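Side-chain contact in periplasmic binding protein component of an ABC type zinc uptake transporter (Synechocystis sp., PDB 1PQ4), which probably captures zinc in the periplasm and hands it to an ABC-type uptake transporter, as a solute-binding protein of family 9: residues Ile5-Pro10 and Tyr14-Ile19. Residues are numbered along the deposited sequence; the frame is centred on the assembly and turned at random.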
loop_
_atom_site.group_PDB
_atom_site.type_symbol
_atom_site.label_atom_id
_atom_site.label_comp_id
_atom_site.label_asym_id
_atom_site.label_seq_id
_atom_site.Cartn_x
_atom_site.Cartn_y
_atom_site.Cartn_z
ATOM N N ILE A 5 12.231 2.231 15.460
ATOM C CA ILE A 5 11.599 2.971 14.372
ATOM C C ILE A 5 10.162 2.545 14.298
ATOM O O ILE A 5 9.846 1.359 14.416
ATOM C CB ILE A 5 12.292 2.623 13.005
ATOM C CG1 ILE A 5 13.771 3.015 13.092
ATOM C CG2 ILE A 5 11.614 3.356 11.803
ATOM C CD1 ILE A 5 14.636 2.596 11.906
ATOM N N THR A 6 9.290 3.515 14.105
ATOM C CA THR A 6 7.887 3.236 13.975
ATOM C C THR A 6 7.490 3.577 12.567
ATOM O O THR A 6 7.952 4.591 11.950
ATOM C CB THR A 6 7.059 4.073 15.002
ATOM O OG1 THR A 6 7.390 3.651 16.333
ATOM C CG2 THR A 6 5.580 3.829 14.802
ATOM N N VAL A 7 6.643 2.729 11.999
ATOM C CA VAL A 7 6.154 3.026 10.665
ATOM C C VAL A 7 4.624 3.049 10.720
ATOM O O VAL A 7 4.028 2.556 11.678
ATOM C CB VAL A 7 6.605 1.973 9.629
ATOM C CG1 VAL A 7 8.153 1.886 9.628
ATOM C CG2 VAL A 7 5.970 0.615 9.978
ATOM N N SER A 8 4.007 3.610 9.695
ATOM C CA SER A 8 2.551 3.703 9.668
ATOM C C SER A 8 1.817 2.398 9.394
ATOM O O SER A 8 0.913 2.043 10.127
ATOM C CB SER A 8 2.111 4.731 8.626
ATOM O OG SER A 8 2.446 6.048 9.045
ATOM N N ILE A 9 2.252 1.646 8.382
ATOM C CA ILE A 9 1.480 0.440 8.016
ATOM C C ILE A 9 2.354 -0.774 7.868
ATOM O O ILE A 9 3.563 -0.654 7.647
ATOM C CB ILE A 9 0.662 0.707 6.726
ATOM C CG1 ILE A 9 1.585 1.268 5.628
ATOM C CG2 ILE A 9 -0.434 1.715 7.004
ATOM C CD1 ILE A 9 1.020 1.182 4.212
ATOM N N PRO A 10 1.754 -1.983 7.993
ATOM C CA PRO A 10 2.512 -3.233 7.896
ATOM C C PRO A 10 3.486 -3.383 6.727
ATOM O O PRO A 10 4.615 -3.820 6.943
ATOM C CB PRO A 10 1.397 -4.359 7.909
ATOM C CG PRO A 10 0.252 -3.637 8.735
ATOM C CD PRO A 10 0.312 -2.215 8.197
ATOM N N TYR A 14 8.035 -4.396 6.198
ATOM C CA TYR A 14 8.755 -5.251 5.259
ATOM C C TYR A 14 9.948 -4.431 4.652
ATOM O O TYR A 14 11.076 -4.913 4.557
ATOM C CB TYR A 14 7.804 -5.677 4.142
ATOM C CG TYR A 14 8.419 -6.594 3.101
ATOM C CD1 TYR A 14 8.445 -7.985 3.294
ATOM C CD2 TYR A 14 8.992 -6.076 1.940
ATOM C CE1 TYR A 14 9.021 -8.825 2.362
ATOM C CE2 TYR A 14 9.605 -6.918 0.982
ATOM C CZ TYR A 14 9.600 -8.294 1.222
ATOM O OH TYR A 14 10.185 -9.151 0.347
ATOM N N PHE A 15 9.657 -3.212 4.227
ATOM C CA PHE A 15 10.671 -2.346 3.622
ATOM C C PHE A 15 11.766 -2.089 4.651
ATOM O O PHE A 15 12.952 -2.169 4.345
ATOM C CB PHE A 15 10.069 -1.007 3.244
ATOM C CG PHE A 15 8.905 -1.079 2.297
ATOM C CD1 PHE A 15 8.056 0.047 2.172
ATOM C CD2 PHE A 15 8.647 -2.207 1.532
ATOM C CE1 PHE A 15 6.970 0.041 1.307
ATOM C CE2 PHE A 15 7.546 -2.235 0.634
ATOM C CZ PHE A 15 6.710 -1.119 0.527
ATOM N N LEU A 16 11.369 -1.751 5.877
ATOM C CA LEU A 16 12.372 -1.484 6.897
ATOM C C LEU A 16 13.216 -2.685 7.238
ATOM O O LEU A 16 14.434 -2.545 7.504
ATOM C CB LEU A 16 11.743 -0.935 8.187
ATOM C CG LEU A 16 11.629 0.603 8.202
ATOM C CD1 LEU A 16 13.019 1.237 8.321
ATOM C CD2 LEU A 16 10.983 1.087 6.883
ATOM N N GLU A 17 12.572 -3.855 7.317
ATOM C CA GLU A 17 13.337 -5.085 7.621
ATOM C C GLU A 17 14.379 -5.331 6.516
ATOM O O GLU A 17 15.492 -5.712 6.801
ATOM C CB GLU A 17 12.394 -6.296 7.710
ATOM C CG GLU A 17 13.065 -7.631 8.111
ATOM C CD GLU A 17 13.846 -7.560 9.419
ATOM O OE1 GLU A 17 13.500 -6.742 10.314
ATOM O OE2 GLU A 17 14.823 -8.348 9.556
ATOM N N LYS A 18 14.002 -5.130 5.266
ATOM C CA LYS A 18 14.918 -5.360 4.138
ATOM C C LYS A 18 16.096 -4.372 4.164
ATOM O O LYS A 18 17.241 -4.713 3.875
ATOM C CB LYS A 18 14.156 -5.166 2.818
ATOM C CG LYS A 18 13.236 -6.342 2.482
ATOM C CD LYS A 18 14.113 -7.535 2.000
ATOM C CE LYS A 18 13.319 -8.861 1.901
ATOM N NZ LYS A 18 14.102 -9.871 1.105
ATOM N N ILE A 19 15.796 -3.141 4.530
ATOM C CA ILE A 19 16.832 -2.095 4.514
ATOM C C ILE A 19 17.683 -2.101 5.766
ATOM O O ILE A 19 18.909 -1.959 5.717
ATOM C CB ILE A 19 16.143 -0.734 4.350
ATOM C CG1 ILE A 19 15.558 -0.629 2.949
ATOM C CG2 ILE A 19 17.141 0.442 4.676
ATOM C CD1 ILE A 19 14.581 0.523 2.753
#
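Leu-16 reaches from helix 10-20 to Ile-5 and Val-7 on strand 3-7, joining the first strand and helix of the beta-alpha-beta unit completed by strand 24-28. The unit belongs to a four-stranded parallel sheet, in which strand 3-7 is flanked by strands 24-28 and 54-57. Side-chain packing is closest at Val-7: its CG1 lies 4.0 Å from Leu-16 CG and about as far from CD2, so one methyl touches the fork of the leucine as the two side chains run past each other in opposite directions. With chi1 at -57°, CG1 of Val-7 stands anti to the carbonyl carbon and is the methyl that meets Leu-16. Two residues back along the strand, Ile-5 turns the same way and meets the other branch of the leucine with the end of its longer arm, at an oblique angle. Val-26 of strand 24-28 and Leu-152 of helix 138-155 also touch Leu-16, and Leu-152 touches Ile-5 as well, which makes this a buried apolar layer between sheet and helices.

The Pro-10 and Tyr-14 end is looser and partly exposed. Here the backbones approach, Pro-10 O lying 3.5 Å from Tyr-14 N, whereas the CB of Pro-10 points away from the helix segment and the end of the Tyr-14 side chain leads away and packs on Phe-170 of helix 160-185. The Pro-10 side chain lies about 11 Å from the bound zinc ion. In the buried part, Ile-5 CD1 stops 4.2 Å from Leu-16 CD1.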